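Local coordinates for tetrapyrrole methylase family protein (Chlorobaculum tepidum, PDB 3HH1) that probably transfers a methyl group from S-adenosylmethionine to the 2'-hydroxyl of a cytidine ribose in 16S rRNA, this chain being the N-terminal part of the enzyme, at residues H4-A12 and A104-V114; L29-T40 and F50-Y60. All blocks are in the same frame, centred on the assembly; numbering follows the deposited sequence.

Contact 1: H4-A12 and A104-V114; sequences HKGTLYVVA and AHAAGLPVVPV
Leu8 and Val10 exchange backbone hydrogen bonds with Pro110, Val112 and Val114, which join strands 8-12 and 111-114 side by side and parallel. The bonds alternate as parallel strands require. Leu8 N donates to Pro110 O and Val112 N returns to Leu8 O, both at 2.9 Å. Val10 N then reaches Val112 O, and Val114 N reaches Val10 O. CA-H...O contacts lie between them, such as Tyr9 CA to Val112 O at 3.3 Å.

One polar side chain spans the loops before the strands. The extended chain of Lys5 runs over Leu109 CD2, and Lys5 NZ donates a hydrogen bond to Gly108 O at 2.7 Å. Lys5 NZ lies 33° out of the Gly108 carbonyl plane. Gly108 has positive phi and closes helix 98-106 in a Schellman motif.

Apolar packing divides between the two faces of the sheet. On one face Thr7 CG2 sits 3.5 Å above the Tyr9 ring plane, over its centre, and 3.5 Å from Val112 CG2. Thr7 OG1 lies anti to the carbonyl carbon (chi1 -68°), by Pro110 CG, which leaves CG2 aimed over the ring. Tyr9 CD1 rests obliquely against Val112 CB and Val114 CG2. A glycine here in place of the threonine is likely to leave a gap between ring and valine and let the ring turn more freely. On the other face Val10 CG2 meets Val111 CG1 at 3.8 Å, and Leu8 CD2 touches Ala104 CB.

The pair forms one edge of the five-stranded parallel sheet of this N-terminal tetrapyrrole methylase family domain, with strand 82-87 beyond strand 8-13. Helix 23-31 packs on Val11 and Val114. Ala101 of helix 98-106 packs on Leu8 and Val111, and Ile93 of the second subunit on Val10 and Pro113.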
ATOM      1  N   HIS A   4      19.367  -1.591 -18.613  1.00 26.75           N
ATOM      2  CA  HIS A   4      18.420  -2.350 -17.813  1.00 26.84           C
ATOM      3  C   HIS A   4      17.966  -1.561 -16.560  1.00 25.94           C
ATOM      4  O   HIS A   4      18.781  -1.012 -15.841  1.00 26.30           O
ATOM      5  CB  HIS A   4      19.097  -3.656 -17.413  1.00 27.13           C
ATOM      6  CG  HIS A   4      18.220  -4.600 -16.665  1.00 30.55           C
ATOM      7  ND1 HIS A   4      17.450  -5.555 -17.295  1.00 35.92           N
ATOM      8  CD2 HIS A   4      18.004  -4.754 -15.339  1.00 33.30           C
ATOM      9  CE1 HIS A   4      16.789  -6.251 -16.387  1.00 34.58           C
ATOM     10  NE2 HIS A   4      17.111  -5.787 -15.193  1.00 34.97           N
ATOM     11  N   LYS A   5      16.660  -1.486 -16.348  1.00 24.62           N
ATOM     12  CA  LYS A   5      16.093  -0.812 -15.206  1.00 23.84           C
ATOM     13  C   LYS A   5      16.118  -1.768 -14.005  1.00 23.11           C
ATOM     14  O   LYS A   5      15.842  -2.972 -14.151  1.00 23.87           O
ATOM     15  CB  LYS A   5      14.640  -0.434 -15.497  1.00 24.23           C
ATOM     16  CG  LYS A   5      14.420   0.511 -16.624  1.00 25.53           C
ATOM     17  CD  LYS A   5      12.918   0.700 -16.933  1.00 27.65           C
ATOM     18  CE  LYS A   5      12.725   1.785 -17.979  1.00 29.25           C
ATOM     19  NZ  LYS A   5      11.317   2.092 -18.307  1.00 31.10           N
ATOM     20  N   GLY A   6      16.438  -1.245 -12.836  1.00 20.98           N
ATOM     21  CA  GLY A   6      16.260  -1.982 -11.597  1.00 19.88           C
ATOM     22  C   GLY A   6      14.797  -2.003 -11.241  1.00 18.90           C
ATOM     23  O   GLY A   6      13.989  -1.179 -11.708  1.00 17.75           O
ATOM     24  N   THR A   7      14.463  -2.962 -10.397  1.00 18.06           N
ATOM     25  CA  THR A   7      13.119  -3.173  -9.906  1.00 17.29           C
ATOM     26  C   THR A   7      13.033  -2.715  -8.472  1.00 16.57           C
ATOM     27  O   THR A   7      13.941  -2.989  -7.664  1.00 16.02           O
ATOM     28  CB  THR A   7      12.768  -4.673 -10.028  1.00 17.46           C
ATOM     29  OG1 THR A   7      12.675  -5.010 -11.422  1.00 17.96           O
ATOM     30  CG2 THR A   7      11.435  -5.033  -9.327  1.00 18.92           C
ATOM     31  N   LEU A   8      11.933  -2.018  -8.155  1.00 15.18           N
ATOM     32  CA  LEU A   8      11.585  -1.732  -6.785  1.00 15.26           C
ATOM     33  C   LEU A   8      10.730  -2.907  -6.253  1.00 13.22           C
ATOM     34  O   LEU A   8       9.546  -3.065  -6.671  1.00 16.36           O
ATOM     35  CB  LEU A   8      10.817  -0.439  -6.658  1.00 15.31           C
ATOM     36  CG  LEU A   8      10.519  -0.020  -5.218  1.00 17.25           C
ATOM     37  CD1 LEU A   8      11.856   0.245  -4.366  1.00 18.11           C
ATOM     38  CD2 LEU A   8       9.599   1.178  -5.139  1.00 20.55           C
ATOM     39  N   TYR A   9      11.297  -3.743  -5.390  1.00 11.99           N
ATOM     40  CA  TYR A   9      10.547  -4.833  -4.752  1.00 12.81           C
ATOM     41  C   TYR A   9       9.917  -4.356  -3.467  1.00 14.24           C
ATOM     42  O   TYR A   9      10.603  -3.794  -2.637  1.00 16.24           O
ATOM     43  CB  TYR A   9      11.468  -6.008  -4.414  1.00 13.10           C
ATOM     44  CG  TYR A   9      11.965  -6.729  -5.635  1.00 14.43           C
ATOM     45  CD1 TYR A   9      11.122  -7.532  -6.371  1.00 16.57           C
ATOM     46  CD2 TYR A   9      13.272  -6.559  -6.085  1.00 14.94           C
ATOM     47  CE1 TYR A   9      11.545  -8.168  -7.491  1.00 18.59           C
ATOM     48  CE2 TYR A   9      13.702  -7.172  -7.214  1.00 17.66           C
ATOM     49  CZ  TYR A   9      12.849  -8.003  -7.919  1.00 18.81           C
ATOM     50  OH  TYR A   9      13.286  -8.641  -9.070  1.00 20.04           O
ATOM     51  N   VAL A  10       8.614  -4.504  -3.329  1.00 14.85           N
ATOM     52  CA  VAL A  10       7.917  -4.120  -2.118  1.00 14.52           C
ATOM     53  C   VAL A  10       7.712  -5.402  -1.287  1.00 16.94           C
ATOM     54  O   VAL A  10       6.974  -6.326  -1.689  1.00 18.54           O
ATOM     55  CB  VAL A  10       6.586  -3.414  -2.421  1.00 14.70           C
ATOM     56  CG1 VAL A  10       5.966  -2.974  -1.130  1.00 13.37           C
ATOM     57  CG2 VAL A  10       6.834  -2.189  -3.366  1.00 12.28           C
ATOM     58  N   VAL A  11       8.349  -5.427  -0.116  1.00 17.02           N
ATOM     59  CA  VAL A  11       8.418  -6.589   0.732  1.00 19.23           C
ATOM     60  C   VAL A  11       7.673  -6.304   2.029  1.00 20.95           C
ATOM     61  O   VAL A  11       8.054  -5.391   2.788  1.00 21.20           O
ATOM     62  CB  VAL A  11       9.890  -6.961   1.016  1.00 19.13           C
ATOM     63  CG1 VAL A  11       9.940  -8.265   1.798  1.00 22.72           C
ATOM     64  CG2 VAL A  11      10.697  -7.069  -0.311  1.00 20.10           C
ATOM     65  N   ALA A  12       6.594  -7.051   2.285  1.00 22.55           N
ATOM     66  CA  ALA A  12       5.814  -6.882   3.501  1.00 24.83           C
ATOM     67  C   ALA A  12       6.465  -7.681   4.621  1.00 26.16           C
ATOM     68  O   ALA A  12       6.827  -8.822   4.401  1.00 28.25           O
ATOM     69  CB  ALA A  12       4.367  -7.366   3.299  1.00 25.08           C
ATOM     70  N   ALA A 104       8.603   5.687  -8.447  1.00 14.77           N
ATOM     71  CA  ALA A 104       9.195   4.711  -9.374  1.00 15.25           C
ATOM     72  C   ALA A 104       8.254   4.468 -10.509  1.00 16.40           C
ATOM     73  O   ALA A 104       8.650   4.430 -11.673  1.00 16.90           O
ATOM     74  CB  ALA A 104       9.493   3.350  -8.654  1.00 14.75           C
ATOM     75  N   HIS A 105       6.984   4.283 -10.184  1.00 16.46           N
ATOM     76  CA  HIS A 105       5.978   4.112 -11.247  1.00 17.30           C
ATOM     77  C   HIS A 105       5.906   5.333 -12.199  1.00 17.54           C
ATOM     78  O   HIS A 105       5.844   5.180 -13.449  1.00 15.35           O
ATOM     79  CB  HIS A 105       4.609   3.860 -10.653  1.00 18.36           C
ATOM     80  CG  HIS A 105       3.574   3.517 -11.692  1.00 22.26           C
ATOM     81  ND1 HIS A 105       2.529   4.364 -12.008  1.00 27.88           N
ATOM     82  CD2 HIS A 105       3.441   2.438 -12.501  1.00 25.29           C
ATOM     83  CE1 HIS A 105       1.794   3.819 -12.966  1.00 24.80           C
ATOM     84  NE2 HIS A 105       2.317   2.645 -13.277  1.00 26.77           N
ATOM     85  N   ALA A 106       5.932   6.523 -11.615  1.00 17.62           N
ATOM     86  CA  ALA A 106       5.929   7.770 -12.409  1.00 18.31           C
ATOM     87  C   ALA A 106       7.145   7.845 -13.359  1.00 18.13           C
ATOM     88  O   ALA A 106       7.062   8.422 -14.437  1.00 18.59           O
ATOM     89  CB  ALA A 106       5.883   8.990 -11.489  1.00 17.91           C
ATOM     90  N   ALA A 107       8.270   7.263 -12.947  1.00 18.31           N
ATOM     91  CA  ALA A 107       9.464   7.208 -13.731  1.00 17.95           C
ATOM     92  C   ALA A 107       9.521   6.009 -14.698  1.00 19.39           C
ATOM     93  O   ALA A 107      10.522   5.848 -15.392  1.00 19.71           O
ATOM     94  CB  ALA A 107      10.681   7.223 -12.839  1.00 17.90           C
ATOM     95  N   GLY A 108       8.455   5.211 -14.793  1.00 19.52           N
ATOM     96  CA  GLY A 108       8.448   4.095 -15.713  1.00 19.49           C
ATOM     97  C   GLY A 108       9.316   2.937 -15.243  1.00 20.12           C
ATOM     98  O   GLY A 108       9.776   2.127 -16.056  1.00 20.61           O
ATOM     99  N   LEU A 109       9.506   2.836 -13.931  1.00 19.05           N
ATOM    100  CA  LEU A 109      10.315   1.780 -13.346  1.00 20.24           C
ATOM    101  C   LEU A 109       9.410   0.713 -12.721  1.00 21.79           C
ATOM    102  O   LEU A 109       8.363   1.032 -12.180  1.00 19.97           O
ATOM    103  CB  LEU A 109      11.267   2.383 -12.306  1.00 19.51           C
ATOM    104  CG  LEU A 109      12.223   3.461 -12.855  1.00 17.68           C
ATOM    105  CD1 LEU A 109      12.863   4.268 -11.680  1.00 16.64           C
ATOM    106  CD2 LEU A 109      13.308   2.823 -13.707  1.00 19.82           C
ATOM    107  N   PRO A 110       9.822  -0.558 -12.789  1.00 26.08           N
ATOM    108  CA  PRO A 110       8.993  -1.672 -12.342  1.00 26.93           C
ATOM    109  C   PRO A 110       8.844  -1.708 -10.824  1.00 27.66           C
ATOM    110  O   PRO A 110       9.815  -1.447 -10.115  1.00 27.33           O
ATOM    111  CB  PRO A 110       9.752  -2.909 -12.812  1.00 28.61           C
ATOM    112  CG  PRO A 110      10.933  -2.492 -13.457  1.00 27.55           C
ATOM    113  CD  PRO A 110      11.037  -1.012 -13.478  1.00 27.44           C
ATOM    114  N   VAL A 111       7.626  -1.932 -10.353  1.00 27.64           N
ATOM    115  CA  VAL A 111       7.347  -2.027  -8.915  1.00 27.61           C
ATOM    116  C   VAL A 111       6.659  -3.374  -8.729  1.00 29.44           C
ATOM    117  O   VAL A 111       5.617  -3.618  -9.354  1.00 30.19           O
ATOM    118  CB  VAL A 111       6.451  -0.901  -8.407  1.00 27.72           C
ATOM    119  CG1 VAL A 111       6.158  -1.086  -6.899  1.00 27.00           C
ATOM    120  CG2 VAL A 111       7.126   0.511  -8.693  1.00 24.99           C
ATOM    121  N   VAL A 112       7.277  -4.240  -7.940  1.00 28.66           N
ATOM    122  CA  VAL A 112       6.882  -5.638  -7.839  1.00 30.33           C
ATOM    123  C   VAL A 112       6.668  -6.050  -6.403  1.00 28.81           C
ATOM    124  O   VAL A 112       7.571  -5.933  -5.570  1.00 28.11           O
ATOM    125  CB  VAL A 112       7.962  -6.550  -8.457  1.00 28.83           C
ATOM    126  CG1 VAL A 112       7.612  -8.070  -8.246  1.00 32.10           C
ATOM    127  CG2 VAL A 112       8.140  -6.188  -9.923  1.00 32.95           C
ATOM    128  N   PRO A 113       5.475  -6.578  -6.102  1.00 29.69           N
ATOM    129  CA  PRO A 113       5.236  -7.021  -4.728  1.00 29.60           C
ATOM    130  C   PRO A 113       5.916  -8.356  -4.437  1.00 30.95           C
ATOM    131  O   PRO A 113       5.951  -9.213  -5.318  1.00 30.29           O
ATOM    132  CB  PRO A 113       3.711  -7.163  -4.681  1.00 30.77           C
ATOM    133  CG  PRO A 113       3.288  -7.442  -6.106  1.00 31.37           C
ATOM    134  CD  PRO A 113       4.286  -6.712  -6.968  1.00 30.36           C
ATOM    135  N   VAL A 114       6.442  -8.519  -3.228  1.00 32.63           N
ATOM    136  CA  VAL A 114       6.978  -9.807  -2.810  1.00 34.93           C
ATOM    137  C   VAL A 114       6.118 -10.318  -1.651  1.00 38.67           C
ATOM    138  O   VAL A 114       6.261  -9.798  -0.539  1.00 39.18           O
ATOM    139  CB  VAL A 114       8.439  -9.736  -2.435  1.00 34.67           C
ATOM    140  CG1 VAL A 114       8.957 -11.163  -2.073  1.00 33.49           C
ATOM    141  CG2 VAL A 114       9.182  -9.172  -3.598  1.00 32.76           C
TER

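Contact 2: L29-T40 and F50-Y60; sequences LRNAGAIACEDT and FGIEGKRLVSY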
ATOM      1  N   LEU A  29      15.629  -9.255   0.267  1.00 16.37           N
ATOM      2  CA  LEU A  29      16.223  -8.275   1.152  1.00 17.33           C
ATOM      3  C   LEU A  29      17.734  -8.477   1.249  1.00 18.10           C
ATOM      4  O   LEU A  29      18.496  -7.508   1.244  1.00 19.33           O
ATOM      5  CB  LEU A  29      15.641  -8.389   2.545  1.00 17.01           C
ATOM      6  CG  LEU A  29      14.135  -8.109   2.629  1.00 18.63           C
ATOM      7  CD1 LEU A  29      13.683  -8.373   4.064  1.00 22.33           C
ATOM      8  CD2 LEU A  29      13.703  -6.733   2.174  1.00 21.77           C
ATOM      9  N   ARG A  30      18.154  -9.743   1.324  1.00 16.47           N
ATOM     10  CA  ARG A  30      19.571 -10.037   1.512  1.00 17.19           C
ATOM     11  C   ARG A  30      20.437  -9.472   0.374  1.00 16.80           C
ATOM     12  O   ARG A  30      21.563  -8.966   0.620  1.00 16.96           O
ATOM     13  CB  ARG A  30      19.747 -11.550   1.673  1.00 17.08           C
ATOM     14  CG  ARG A  30      21.095 -11.951   2.082  1.00 19.37           C
ATOM     15  CD  ARG A  30      21.255 -13.466   2.216  1.00 22.77           C
ATOM     16  NE  ARG A  30      20.310 -14.130   3.098  1.00 22.81           N
ATOM     17  CZ  ARG A  30      20.362 -14.141   4.430  1.00 25.99           C
ATOM     18  NH1 ARG A  30      19.448 -14.816   5.100  1.00 28.37           N
ATOM     19  NH2 ARG A  30      21.304 -13.499   5.106  1.00 24.86           N
ATOM     20  N   ASN A  31      19.940  -9.595  -0.860  1.00 16.53           N
ATOM     21  CA  ASN A  31      20.711  -9.238  -2.045  1.00 16.28           C
ATOM     22  C   ASN A  31      20.359  -7.938  -2.724  1.00 16.37           C
ATOM     23  O   ASN A  31      20.846  -7.660  -3.804  1.00 15.82           O
ATOM     24  CB  ASN A  31      20.623 -10.405  -3.048  1.00 16.09           C
ATOM     25  CG  ASN A  31      21.197 -11.719  -2.440  1.00 17.78           C
ATOM     26  OD1 ASN A  31      22.145 -11.686  -1.615  1.00 22.10           O
ATOM     27  ND2 ASN A  31      20.635 -12.858  -2.844  1.00 20.02           N
ATOM     28  N   ALA A  32      19.494  -7.137  -2.096  1.00 16.80           N
ATOM     29  CA  ALA A  32      19.063  -5.873  -2.678  1.00 17.43           C
ATOM     30  C   ALA A  32      20.189  -4.898  -2.746  1.00 17.38           C
ATOM     31  O   ALA A  32      21.054  -4.899  -1.891  1.00 17.77           O
ATOM     32  CB  ALA A  32      17.905  -5.263  -1.812  1.00 17.58           C
ATOM     33  N   GLY A  33      20.162  -4.014  -3.741  1.00 17.91           N
ATOM     34  CA  GLY A  33      21.171  -2.956  -3.822  1.00 17.99           C
ATOM     35  C   GLY A  33      21.026  -1.989  -2.660  1.00 17.27           C
ATOM     36  O   GLY A  33      22.014  -1.402  -2.207  1.00 17.82           O
ATOM     37  N   ALA A  34      19.803  -1.810  -2.172  1.00 16.33           N
ATOM     38  CA  ALA A  34      19.572  -0.944  -0.987  1.00 15.70           C
ATOM     39  C   ALA A  34      18.233  -1.326  -0.455  1.00 17.17           C
ATOM     40  O   ALA A  34      17.405  -1.889  -1.186  1.00 15.94           O
ATOM     41  CB  ALA A  34      19.565   0.559  -1.357  1.00 16.77           C
ATOM     42  N   ILE A  35      18.005  -1.009   0.809  1.00 16.41           N
ATOM     43  CA  ILE A  35      16.717  -1.244   1.412  1.00 17.28           C
ATOM     44  C   ILE A  35      16.163   0.101   1.813  1.00 17.57           C
ATOM     45  O   ILE A  35      16.848   0.854   2.503  1.00 20.00           O
ATOM     46  CB  ILE A  35      16.863  -2.202   2.598  1.00 18.29           C
ATOM     47  CG1 ILE A  35      17.273  -3.610   2.072  1.00 18.92           C
ATOM     48  CG2 ILE A  35      15.559  -2.255   3.442  1.00 18.29           C
ATOM     49  CD1 ILE A  35      17.331  -4.674   3.077  1.00 24.72           C
ATOM     50  N   ALA A  36      14.935   0.401   1.396  1.00 18.40           N
ATOM     51  CA  ALA A  36      14.282   1.688   1.723  1.00 18.37           C
ATOM     52  C   ALA A  36      13.258   1.406   2.779  1.00 19.69           C
ATOM     53  O   ALA A  36      12.534   0.388   2.714  1.00 18.60           O
ATOM     54  CB  ALA A  36      13.610   2.268   0.491  1.00 19.25           C
ATOM     55  N   CYS A  37      13.180   2.269   3.784  1.00 19.58           N
ATOM     56  CA  CYS A  37      12.288   1.973   4.866  1.00 22.31           C
ATOM     57  C   CYS A  37      11.908   3.247   5.547  1.00 22.97           C
ATOM     58  O   CYS A  37      12.649   4.224   5.508  1.00 22.62           O
ATOM     59  CB  CYS A  37      12.941   1.014   5.869  1.00 22.65           C
ATOM     60  SG  CYS A  37      14.522   1.634   6.510  1.00 32.03           S
ATOM     61  N   GLU A  38      10.732   3.249   6.148  1.00 23.95           N
ATOM     62  CA  GLU A  38      10.291   4.429   6.870  1.00 27.03           C
ATOM     63  C   GLU A  38      10.655   4.304   8.349  1.00 27.24           C
ATOM     64  O   GLU A  38      10.835   5.300   9.040  1.00 28.25           O
ATOM     65  CB  GLU A  38       8.789   4.652   6.618  1.00 27.41           C
ATOM     66  CG  GLU A  38       8.299   6.018   6.976  1.00 33.68           C
ATOM     67  CD  GLU A  38       7.436   6.002   8.193  1.00 38.88           C
ATOM     68  OE1 GLU A  38       7.012   4.887   8.598  1.00 42.80           O
ATOM     69  OE2 GLU A  38       7.177   7.099   8.739  1.00 43.28           O
ATOM     70  N   ASP A  39      10.795   3.081   8.825  1.00 28.32           N
ATOM     71  CA  ASP A  39      11.062   2.810  10.239  1.00 29.17           C
ATOM     72  C   ASP A  39      12.433   2.133  10.287  1.00 28.32           C
ATOM     73  O   ASP A  39      12.528   0.907  10.241  1.00 28.02           O
ATOM     74  CB  ASP A  39       9.918   1.929  10.788  1.00 29.39           C
ATOM     75  CG  ASP A  39       9.992   1.700  12.305  1.00 31.82           C
ATOM     76  OD1 ASP A  39      11.070   1.884  12.928  1.00 32.72           O
ATOM     77  OD2 ASP A  39       8.929   1.327  12.872  1.00 34.95           O
ATOM     78  N   THR A  40      13.499   2.927  10.353  1.00 28.10           N
ATOM     79  CA  THR A  40      14.842   2.374  10.283  1.00 28.19           C
ATOM     80  C   THR A  40      15.166   1.448  11.451  1.00 27.63           C
ATOM     81  O   THR A  40      15.865   0.452  11.296  1.00 26.54           O
ATOM     82  CB  THR A  40      15.918   3.461  10.262  1.00 29.41           C
ATOM     83  OG1 THR A  40      15.512   4.530   9.391  1.00 32.76           O
ATOM     84  CG2 THR A  40      17.204   2.873   9.781  1.00 29.82           C
ATOM     85  N   PHE A  50      18.094 -11.806  10.418  1.00 23.56           N
ATOM     86  CA  PHE A  50      18.399 -12.735   9.325  1.00 24.53           C
ATOM     87  C   PHE A  50      19.880 -12.733   8.966  1.00 25.59           C
ATOM     88  O   PHE A  50      20.290 -13.357   7.966  1.00 27.16           O
ATOM     89  CB  PHE A  50      17.587 -12.406   8.108  1.00 24.32           C
ATOM     90  CG  PHE A  50      16.138 -12.702   8.250  1.00 22.79           C
ATOM     91  CD1 PHE A  50      15.692 -13.992   8.423  1.00 23.77           C
ATOM     92  CD2 PHE A  50      15.210 -11.697   8.145  1.00 21.92           C
ATOM     93  CE1 PHE A  50      14.345 -14.248   8.558  1.00 23.09           C
ATOM     94  CE2 PHE A  50      13.882 -11.957   8.244  1.00 25.02           C
ATOM     95  CZ  PHE A  50      13.446 -13.253   8.445  1.00 22.39           C
ATOM     96  N   GLY A  51      20.676 -12.029   9.755  1.00 25.76           N
ATOM     97  CA  GLY A  51      22.109 -11.923   9.508  1.00 26.47           C
ATOM     98  C   GLY A  51      22.457 -11.221   8.205  1.00 26.60           C
ATOM     99  O   GLY A  51      23.407 -11.610   7.511  1.00 26.26           O
ATOM    100  N   ILE A  52      21.694 -10.184   7.881  1.00 25.65           N
ATOM    101  CA  ILE A  52      21.912  -9.378   6.696  1.00 24.69           C
ATOM    102  C   ILE A  52      22.768  -8.210   7.171  1.00 24.49           C
ATOM    103  O   ILE A  52      22.317  -7.344   7.923  1.00 27.86           O
ATOM    104  CB  ILE A  52      20.561  -8.992   6.035  1.00 22.37           C
ATOM    105  CG1 ILE A  52      19.850 -10.275   5.548  1.00 24.47           C
ATOM    106  CG2 ILE A  52      20.727  -7.912   4.909  1.00 23.35           C
ATOM    107  CD1 ILE A  52      18.365 -10.088   5.128  1.00 23.39           C
ATOM    108  N   GLU A  53      24.018  -8.210   6.751  1.00 23.94           N
ATOM    109  CA  GLU A  53      25.006  -7.241   7.194  1.00 23.98           C
ATOM    110  C   GLU A  53      25.467  -6.318   6.091  1.00 22.82           C
ATOM    111  O   GLU A  53      25.609  -6.747   4.954  1.00 23.77           O
ATOM    112  CB  GLU A  53      26.253  -7.960   7.689  1.00 24.76           C
ATOM    113  CG  GLU A  53      26.070  -8.731   8.951  1.00 28.01           C
ATOM    114  CD  GLU A  53      27.363  -9.409   9.304  1.00 33.50           C
ATOM    115  OE1 GLU A  53      27.603 -10.486   8.715  1.00 38.26           O
ATOM    116  OE2 GLU A  53      28.144  -8.839  10.103  1.00 35.31           O
ATOM    117  N   GLY A  54      25.725  -5.078   6.465  1.00 22.03           N
ATOM    118  CA  GLY A  54      26.384  -4.098   5.617  1.00 21.44           C
ATOM    119  C   GLY A  54      25.497  -3.483   4.547  1.00 21.02           C
ATOM    120  O   GLY A  54      25.993  -2.819   3.646  1.00 21.37           O
ATOM    121  N   LYS A  55      24.189  -3.681   4.637  1.00 20.04           N
ATOM    122  CA  LYS A  55      23.268  -3.200   3.642  1.00 20.56           C
ATOM    123  C   LYS A  55      23.126  -1.666   3.623  1.00 19.91           C
ATOM    124  O   LYS A  55      22.986  -1.024   4.669  1.00 20.21           O
ATOM    125  CB  LYS A  55      21.927  -3.830   3.932  1.00 20.81           C
ATOM    126  CG  LYS A  55      20.861  -3.687   2.891  1.00 22.33           C
ATOM    127  CD  LYS A  55      21.203  -4.281   1.508  1.00 24.24           C
ATOM    128  CE  LYS A  55      21.338  -5.762   1.516  1.00 22.28           C
ATOM    129  NZ  LYS A  55      22.018  -6.239   0.293  1.00 19.94           N
ATOM    130  N   ARG A  56      23.100  -1.079   2.445  1.00 18.87           N
ATOM    131  CA  ARG A  56      22.796   0.372   2.339  1.00 19.13           C
ATOM    132  C   ARG A  56      21.309   0.582   2.641  1.00 18.85           C
ATOM    133  O   ARG A  56      20.448  -0.009   2.004  1.00 16.39           O
ATOM    134  CB  ARG A  56      23.113   0.906   0.966  1.00 19.04           C
ATOM    135  CG  ARG A  56      22.842   2.357   0.796  1.00 21.60           C
ATOM    136  CD  ARG A  56      22.984   2.812  -0.635  1.00 23.58           C
ATOM    137  NE  ARG A  56      22.595   4.209  -0.726  1.00 23.23           N
ATOM    138  CZ  ARG A  56      22.549   4.896  -1.855  1.00 26.31           C
ATOM    139  NH1 ARG A  56      22.874   4.330  -3.000  1.00 27.69           N
ATOM    140  NH2 ARG A  56      22.157   6.151  -1.837  1.00 27.20           N
ATOM    141  N   LEU A  57      21.029   1.468   3.587  1.00 19.85           N
ATOM    142  CA  LEU A  57      19.647   1.782   3.952  1.00 20.24           C
ATOM    143  C   LEU A  57      19.299   3.163   3.451  1.00 20.45           C
ATOM    144  O   LEU A  57      20.102   4.098   3.590  1.00 21.07           O
ATOM    145  CB  LEU A  57      19.458   1.753   5.463  1.00 21.14           C
ATOM    146  CG  LEU A  57      19.678   0.430   6.175  1.00 24.68           C
ATOM    147  CD1 LEU A  57      19.258   0.620   7.634  1.00 27.24           C
ATOM    148  CD2 LEU A  57      18.931  -0.735   5.484  1.00 27.26           C
ATOM    149  N   VAL A  58      18.104   3.316   2.896  1.00 18.93           N
ATOM    150  CA  VAL A  58      17.578   4.653   2.542  1.00 19.96           C
ATOM    151  C   VAL A  58      16.403   4.933   3.477  1.00 20.40           C
ATOM    152  O   VAL A  58      15.417   4.231   3.449  1.00 21.34           O
ATOM    153  CB  VAL A  58      17.112   4.705   1.085  1.00 19.45           C
ATOM    154  CG1 VAL A  58      16.449   6.098   0.768  1.00 21.56           C
ATOM    155  CG2 VAL A  58      18.300   4.412   0.137  1.00 20.61           C
ATOM    156  N   SER A  59      16.528   5.903   4.358  1.00 21.51           N
ATOM    157  CA  SER A  59      15.525   6.101   5.356  1.00 22.79           C
ATOM    158  C   SER A  59      14.623   7.267   4.933  1.00 22.76           C
ATOM    159  O   SER A  59      15.088   8.362   4.651  1.00 23.29           O
ATOM    160  CB  SER A  59      16.170   6.325   6.712  1.00 23.88           C
ATOM    161  OG  SER A  59      16.735   7.598   6.748  1.00 29.79           O
ATOM    162  N   TYR A  60      13.340   6.988   4.860  1.00 22.36           N
ATOM    163  CA  TYR A  60      12.341   7.945   4.469  1.00 23.36           C
ATOM    164  C   TYR A  60      11.835   8.768   5.653  1.00 23.65           C
ATOM    165  O   TYR A  60      11.377   8.217   6.630  1.00 23.71           O
ATOM    166  CB  TYR A  60      11.173   7.208   3.807  1.00 23.45           C
ATOM    167  CG  TYR A  60      10.108   8.148   3.290  1.00 25.41           C
ATOM    168  CD1 TYR A  60      10.205   8.682   2.000  1.00 27.85           C
ATOM    169  CD2 TYR A  60       9.048   8.540   4.083  1.00 26.78           C
ATOM    170  CE1 TYR A  60       9.260   9.579   1.514  1.00 27.83           C
ATOM    171  CE2 TYR A  60       8.083   9.442   3.602  1.00 28.12           C
ATOM    172  CZ  TYR A  60       8.201   9.945   2.304  1.00 29.51           C
ATOM    173  OH  TYR A  60       7.280  10.826   1.793  1.00 32.47           O
TER
HETATM  174  O   HOH W   1      23.730 -12.403   4.220  1.00 33.83           O
HETATM  175  O   HOH W   2      23.547  -2.379  -0.026  1.00 20.65           O
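Ile35 and Lys55 meet at about a right angle in the tight part of the contact. Lys55 CG lies 3.7 Å from Ile35 CD1. Bends at chi2 (60°) and chi3 (66°) fold the lysine chain back, bringing NZ to two carbonyls. Lys55 NZ donates to Ala32 O at 2.7 Å, in the carbonyl plane and on a lone pair. Lys55 NZ also bonds Arg30 O at 2.8 Å, from above the plane. The ammonium thus sits where the chain turns from helix 23-31 into strand 34-37, and its charge is probably favourable there. Leu57 CD2 packs on Ile35 CB at 3.8 Å, and Leu47 of helix 40-49 touches both residues. Buried Ile52 puts CG1 over one face of the more exposed Arg30 guanidinium.

Strands 34-37 and 57-59 are parallel neighbours, joined through helix 40-49 as a beta-alpha-beta unit. Ile35 N donates to Arg56 O, Val58 N to Ile35 O, Cys37 N to Val58 O and Tyr60 N to Cys37 O. Val58 packs against helix 65-77.

The solvent side is looser. One water bridges Gly33 O and Arg56 N, while the Arg56 guanidinium bonds Gln71. Arg30 bends at chi3, and Arg30 NH2 bonds Phe50 O at 3.0 Å. Arg30 NH1 adds a weak second bond to the same oxygen. A second water at the guanidinium edge, 2.8 Å from Arg30 NH2, has a weak bond to Gly51 O.

Contacts 1 and 2 join strand pairs at opposite edges of one parallel sheet, with strand 82-87 between them. Their centres are about 15 Å apart. Both are partly buried, but contact 2 lies nearer the centre of the chain. Helix 23-31 connects them: Val11 CG2 of contact 1 packs on Leu29 CD2 of contact 2 at 3.9 Å. In sequence, contact 2 is nested inside the loop closed by contact 1. Both share parallel backbone bonding. Contact 1 adds mostly apolar side chains, with one lysine bond at its loop end, and also faces the second subunit. Contact 2 touches no other chain; it packs a lysine against backbone carbonyls and has arginine and water at its exposed margin.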